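Local coordinates for protein thermoresistant glucokinase (Janibacter sp. HTCC2649, PDB 4EUN) that probably catalyses the ATP-dependent phosphorylation of gluconate, as a gluconokinase-like member of the P-loop kinases, at residues Gly54-Glu59 with Ala100-Ile105; Ala110-Tyr115 with Thr161-Glu166. All coordinates share one frame; numbering follows the deposited sequence.

Interaction 1. Residues Gly54-Glu59 with Ala100-Ile105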
loop_
_atom_site.group_PDB
_atom_site.type_symbol
_atom_site.label_atom_id
_atom_site.label_comp_id
_atom_site.label_asym_id
_atom_site.label_seq_id
_atom_site.Cartn_x
_atom_site.Cartn_y
_atom_site.Cartn_z
ATOM N N GLY A 54 14.252 -2.194 1.394
ATOM C CA GLY A 54 14.017 -2.291 -0.034
ATOM C C GLY A 54 12.938 -3.283 -0.438
ATOM O O GLY A 54 12.743 -3.532 -1.631
ATOM N N LEU A 55 12.238 -3.854 0.544
ATOM C CA LEU A 55 11.149 -4.774 0.244
ATOM C C LEU A 55 10.024 -4.023 -0.476
ATOM O O LEU A 55 9.752 -2.861 -0.158
ATOM C CB LEU A 55 10.615 -5.405 1.530
ATOM C CG LEU A 55 11.221 -6.725 2.014
ATOM C CD1 LEU A 55 12.723 -6.741 1.944
ATOM C CD2 LEU A 55 10.756 -6.994 3.440
ATOM N N GLU A 56 9.372 -4.670 -1.442
ATOM C CA GLU A 56 8.262 -4.019 -2.145
ATOM C C GLU A 56 7.010 -4.103 -1.298
ATOM O O GLU A 56 6.575 -5.193 -0.960
ATOM C CB GLU A 56 7.951 -4.695 -3.478
ATOM C CG GLU A 56 6.756 -4.031 -4.167
ATOM C CD GLU A 56 6.384 -4.643 -5.496
ATOM O OE1 GLU A 56 7.070 -5.587 -5.947
ATOM O OE2 GLU A 56 5.391 -4.158 -6.093
ATOM N N PHE A 57 6.415 -2.952 -1.010
ATOM C CA PHE A 57 5.216 -2.910 -0.179
ATOM C C PHE A 57 3.960 -3.053 -1.026
ATOM O O PHE A 57 3.831 -2.426 -2.075
ATOM C CB PHE A 57 5.187 -1.586 0.595
ATOM C CG PHE A 57 3.863 -1.281 1.241
ATOM C CD1 PHE A 57 3.330 -2.122 2.209
ATOM C CD2 PHE A 57 3.166 -0.138 0.896
ATOM C CE1 PHE A 57 2.116 -1.828 2.792
ATOM C CE2 PHE A 57 1.958 0.163 1.490
ATOM C CZ PHE A 57 1.434 -0.685 2.440
ATOM N N ALA A 58 3.026 -3.882 -0.563
ATOM C CA ALA A 58 1.703 -3.944 -1.178
ATOM C C ALA A 58 0.640 -4.124 -0.106
ATOM O O ALA A 58 0.884 -4.716 0.939
ATOM C CB ALA A 58 1.621 -5.079 -2.175
ATOM N N GLU A 59 -0.551 -3.619 -0.403
ATOM C CA GLU A 59 -1.689 -3.722 0.490
ATOM C C GLU A 59 -2.560 -4.871 0.003
ATOM O O GLU A 59 -3.066 -4.824 -1.116
ATOM C CB GLU A 59 -2.462 -2.408 0.421
ATOM C CG GLU A 59 -2.803 -1.840 1.771
ATOM C CD GLU A 59 -3.820 -2.688 2.487
ATOM O OE1 GLU A 59 -3.704 -2.851 3.720
ATOM O OE2 GLU A 59 -4.740 -3.198 1.810
ATOM N N ALA A 100 11.432 -13.428 -9.896
ATOM C CA ALA A 100 12.143 -12.349 -10.582
ATOM C C ALA A 100 13.141 -11.670 -9.650
ATOM O O ALA A 100 13.716 -10.638 -9.999
ATOM C CB ALA A 100 11.153 -11.328 -11.132
ATOM N N GLY A 101 13.320 -12.230 -8.454
ATOM C CA GLY A 101 14.323 -11.736 -7.529
ATOM C C GLY A 101 13.857 -10.603 -6.637
ATOM O O GLY A 101 14.673 -9.973 -5.952
ATOM N N VAL A 102 12.544 -10.372 -6.607
ATOM C CA VAL A 102 11.968 -9.255 -5.862
ATOM C C VAL A 102 11.439 -9.710 -4.493
ATOM O O VAL A 102 10.629 -10.633 -4.409
ATOM C CB VAL A 102 10.812 -8.588 -6.647
ATOM C CG1 VAL A 102 10.261 -7.397 -5.887
ATOM C CG2 VAL A 102 11.262 -8.154 -8.032
ATOM N N SER A 103 11.903 -9.059 -3.430
ATOM C CA SER A 103 11.443 -9.338 -2.072
ATOM C C SER A 103 10.263 -8.429 -1.747
ATOM O O SER A 103 10.178 -7.305 -2.256
ATOM C CB SER A 103 12.562 -9.098 -1.071
ATOM O OG SER A 103 13.600 -10.052 -1.236
ATOM N N THR A 104 9.357 -8.910 -0.893
ATOM C CA THR A 104 8.073 -8.237 -0.691
ATOM C C THR A 104 7.659 -8.146 0.780
ATOM O O THR A 104 8.077 -8.962 1.602
ATOM C CB THR A 104 6.932 -8.970 -1.442
ATOM O OG1 THR A 104 6.755 -10.281 -0.881
ATOM C CG2 THR A 104 7.255 -9.096 -2.941
ATOM N N ILE A 105 6.832 -7.147 1.086
ATOM C CA ILE A 105 6.133 -7.074 2.368
ATOM C C ILE A 105 4.705 -6.618 2.100
ATOM O O ILE A 105 4.470 -5.612 1.427
ATOM C CB ILE A 105 6.858 -6.162 3.393
ATOM C CG1 ILE A 105 6.123 -6.157 4.735
ATOM C CG2 ILE A 105 7.051 -4.722 2.858
ATOM C CD1 ILE A 105 6.980 -5.588 5.867
#
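Leu-55 and Ile-105 meet with their side chains crossed at about a right angle: CB of Leu-55 lies 3.9 Å from CG2 of Ile-105, while CD2 of Leu-55 reaches the CB of Ile-105 and its CD1 packs 3.8 Å from CB of Ser-103. Ile-105 holds CG1 anti to the backbone N (chi1 -178°), which sets CG2 between N and the carbonyl carbon, turned to Leu-55 and to CB of Phe-57. The backbones pair as parallel beta bridges, Glu-56 with Thr-104 and Phe-57 with Ile-105, as strand 56-59, outermost within this chain, joins strand 104-108 in the five-stranded parallel sheet of a P-loop kinase fold. The nearly straight bond from Glu-56 N to Ser-103 O (2.9 Å) and that from Ile-105 N to Glu-56 O (2.8 Å) are followed by Ala-58 N to Ile-105 O (3.0 Å), whose donor lies in the carbonyl plane. Phe-57 and Ile-105 share the sheet face covered by helix 42-53. On the other face, Glu-56 extends fully, bringing OE1 to 3.7 Å from CG1 of Val-102; that carboxylate oxygen is salt-bridged to Arg-97 of helix 80-99, whose Trp-93 packs on both Glu-56 and Thr-104.

Interaction 2. Residues Ala110-Tyr115 with Thr161-Glu166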
loop_
_atom_site.group_PDB
_atom_site.type_symbol
_atom_site.label_atom_id
_atom_site.label_comp_id
_atom_site.label_asym_id
_atom_site.label_seq_id
_atom_site.Cartn_x
_atom_site.Cartn_y
_atom_site.Cartn_z
ATOM N N ALA A 110 -6.999 -10.056 9.432
ATOM C CA ALA A 110 -6.883 -11.250 10.271
ATOM C C ALA A 110 -6.744 -12.520 9.440
ATOM O O ALA A 110 -7.458 -12.710 8.453
ATOM C CB ALA A 110 -8.067 -11.364 11.183
ATOM N N LEU A 111 -5.830 -13.394 9.844
ATOM C CA LEU A 111 -5.674 -14.658 9.153
ATOM C C LEU A 111 -5.753 -15.839 10.108
ATOM O O LEU A 111 -5.202 -15.805 11.219
ATOM C CB LEU A 111 -4.322 -14.717 8.473
ATOM C CG LEU A 111 -3.992 -13.597 7.494
ATOM C CD1 LEU A 111 -2.530 -13.702 7.104
ATOM C CD2 LEU A 111 -4.892 -13.701 6.286
ATOM N N LYS A 112 -6.431 -16.887 9.653
ATOM C CA LYS A 112 -6.397 -18.178 10.297
ATOM C C LYS A 112 -5.099 -18.874 9.935
ATOM O O LYS A 112 -4.475 -18.527 8.939
ATOM C CB LYS A 112 -7.560 -19.026 9.794
ATOM C CG LYS A 112 -8.934 -18.480 10.133
ATOM C CD LYS A 112 -10.002 -19.507 9.746
ATOM C CE LYS A 112 -11.408 -18.980 9.989
ATOM N NZ LYS A 112 -12.430 -20.024 9.683
ATOM N N ARG A 113 -4.712 -19.871 10.729
ATOM C CA ARG A 113 -3.572 -20.722 10.391
ATOM C C ARG A 113 -3.666 -21.306 8.986
ATOM O O ARG A 113 -2.700 -21.253 8.223
ATOM C CB ARG A 113 -3.450 -21.866 11.403
ATOM C CG ARG A 113 -2.568 -23.022 10.924
ATOM C CD ARG A 113 -1.118 -22.623 10.996
ATOM N NE ARG A 113 -0.240 -23.497 10.219
ATOM C CZ ARG A 113 0.740 -24.225 10.738
ATOM N NH1 ARG A 113 0.968 -24.201 12.046
ATOM N NH2 ARG A 113 1.495 -24.975 9.949
ATOM N N THR A 114 -4.824 -21.864 8.637
ATOM C CA THR A 114 -5.022 -22.407 7.285
ATOM C C THR A 114 -4.814 -21.363 6.181
ATOM O O THR A 114 -4.388 -21.711 5.079
ATOM C CB THR A 114 -6.416 -23.022 7.104
ATOM O OG1 THR A 114 -7.410 -22.048 7.443
ATOM C CG2 THR A 114 -6.586 -24.252 7.983
ATOM N N TYR A 115 -5.148 -20.099 6.458
ATOM C CA TYR A 115 -4.926 -19.034 5.477
ATOM C C TYR A 115 -3.433 -18.822 5.280
ATOM O O TYR A 115 -2.969 -18.617 4.152
ATOM C CB TYR A 115 -5.533 -17.698 5.925
ATOM C CG TYR A 115 -7.031 -17.679 6.127
ATOM C CD1 TYR A 115 -7.828 -18.783 5.832
ATOM C CD2 TYR A 115 -7.652 -16.541 6.623
ATOM C CE1 TYR A 115 -9.202 -18.745 6.037
ATOM C CE2 TYR A 115 -9.016 -16.501 6.836
ATOM C CZ TYR A 115 -9.786 -17.601 6.535
ATOM O OH TYR A 115 -11.161 -17.554 6.741
ATOM N N THR A 161 -11.153 -14.356 14.027
ATOM C CA THR A 161 -10.502 -14.973 12.863
ATOM C C THR A 161 -8.981 -15.030 13.018
ATOM O O THR A 161 -8.315 -15.917 12.477
ATOM C CB THR A 161 -10.868 -14.189 11.570
ATOM O OG1 THR A 161 -12.285 -14.262 11.357
ATOM C CG2 THR A 161 -10.142 -14.739 10.343
ATOM N N LEU A 162 -8.445 -14.079 13.775
ATOM C CA LEU A 162 -7.006 -13.934 13.963
ATOM C C LEU A 162 -6.466 -15.013 14.903
ATOM O O LEU A 162 -6.510 -14.858 16.126
ATOM C CB LEU A 162 -6.713 -12.534 14.511
ATOM C CG LEU A 162 -5.270 -12.043 14.508
ATOM C CD1 LEU A 162 -4.642 -12.435 13.233
ATOM C CD2 LEU A 162 -5.194 -10.540 14.658
ATOM N N GLU A 163 -5.961 -16.103 14.322
ATOM C CA GLU A 163 -5.431 -17.235 15.089
ATOM C C GLU A 163 -3.961 -17.020 15.429
ATOM O O GLU A 163 -3.177 -16.625 14.567
ATOM C CB GLU A 163 -5.622 -18.552 14.319
ATOM C CG GLU A 163 -7.095 -18.943 14.173
ATOM C CD GLU A 163 -7.336 -20.186 13.345
ATOM O OE1 GLU A 163 -6.369 -20.824 12.858
ATOM O OE2 GLU A 163 -8.526 -20.538 13.172
ATOM N N ALA A 164 -3.596 -17.275 16.685
ATOM C CA ALA A 164 -2.220 -17.089 17.147
ATOM C C ALA A 164 -1.223 -17.802 16.247
ATOM O O ALA A 164 -1.503 -18.894 15.724
ATOM C CB ALA A 164 -2.074 -17.589 18.582
ATOM N N LEU A 165 -0.058 -17.190 16.055
ATOM C CA LEU A 165 1.024 -17.894 15.371
ATOM C C LEU A 165 1.392 -19.161 16.147
ATOM O O LEU A 165 1.466 -19.160 17.384
ATOM C CB LEU A 165 2.245 -16.990 15.196
ATOM C CG LEU A 165 2.065 -15.864 14.181
ATOM C CD1 LEU A 165 3.148 -14.836 14.377
ATOM C CD2 LEU A 165 2.112 -16.418 12.768
ATOM N N GLU A 166 1.603 -20.245 15.410
ATOM C CA GLU A 166 1.870 -21.556 15.993
ATOM C C GLU A 166 3.369 -21.882 15.890
ATOM O O GLU A 166 4.079 -21.273 15.079
ATOM C CB GLU A 166 0.968 -22.613 15.322
ATOM C CG GLU A 166 -0.524 -22.269 15.470
ATOM C CD GLU A 166 -1.478 -23.224 14.754
ATOM O OE1 GLU A 166 -1.017 -24.203 14.136
ATOM O OE2 GLU A 166 -2.706 -22.975 14.810
HETATM O O HOH W 1 -6.813 -22.579 10.775
#
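Ala-110 and Leu-162 bring their backbones to 4.6 Å between CA atoms, and Glu-163 N donates to Leu-111 O at 3.2 Å, tying the loop after helix 155-161 to the turn that leads into helix 113-119. Lys-112 is the N-cap residue of the latter helix, and its first turn is met by a carboxylate from across the contact: Glu-163 OE1 accepts from Arg-113 N at 2.9 Å, the donor nitrogen approaching from above the carboxylate plane, 51° out of it. The same oxygen also accepts a hydrogen bond from a water, which in turn accepts one from Thr-114 N, so two successive amides at the helix start are satisfied, one directly and one through water. This placing of negative charge at the amino end would probably interact well with the helix dipole.

Glu-163 reaches there with CG anti to its carbonyl carbon (chi1 -67°) and an extended chain, its carboxylate lying beside the aliphatic part of Lys-112, where OE2 is 3.7 Å from CG. The ammonium end of Lys-112 leads away to Asp-80. Thr-161 sets CG2 3.9 Å from CG of Lys-112, and the same methyl approaches CE2 of Tyr-115, whose ring carries CB of Lys-112 over the centre of one face. CB of Ala-110 meets CB of Leu-162 at 3.8 Å.

At the outer end, Arg-113 bends at chi2 and crosses Glu-166 obliquely, its NE pairing with Asp-117 and its NH1 with Asp-168. The guanidinium and carboxylate planes are turned 55° apart, consistent with a single-oxygen salt bridge whose hydrogen bond is weak: Arg-113 NH1 to Glu-166 OE1, 2.9 Å.

Interaction 1 is a wholly buried contact between two neighbouring strands of the sheet, whereas interaction 2 is partly buried and joins a helix start to a loop. Strand 104-108 contributes to the first, and the helix that follows it, 113-119, to the second, so the two lie in series along the chain. Their centres are 22 Å apart on opposite sides of the chain's centre, and they do not touch. Helix 80-99 packs against both. Their chemistry differs accordingly: regular main-chain bonds and apolar side chains join 54-59 to 100-105, while 110-115 and 161-166 add carboxylates, a water and a salt bridge to one main-chain bond and a few apolar contacts. The second subunit packs only against interaction 1.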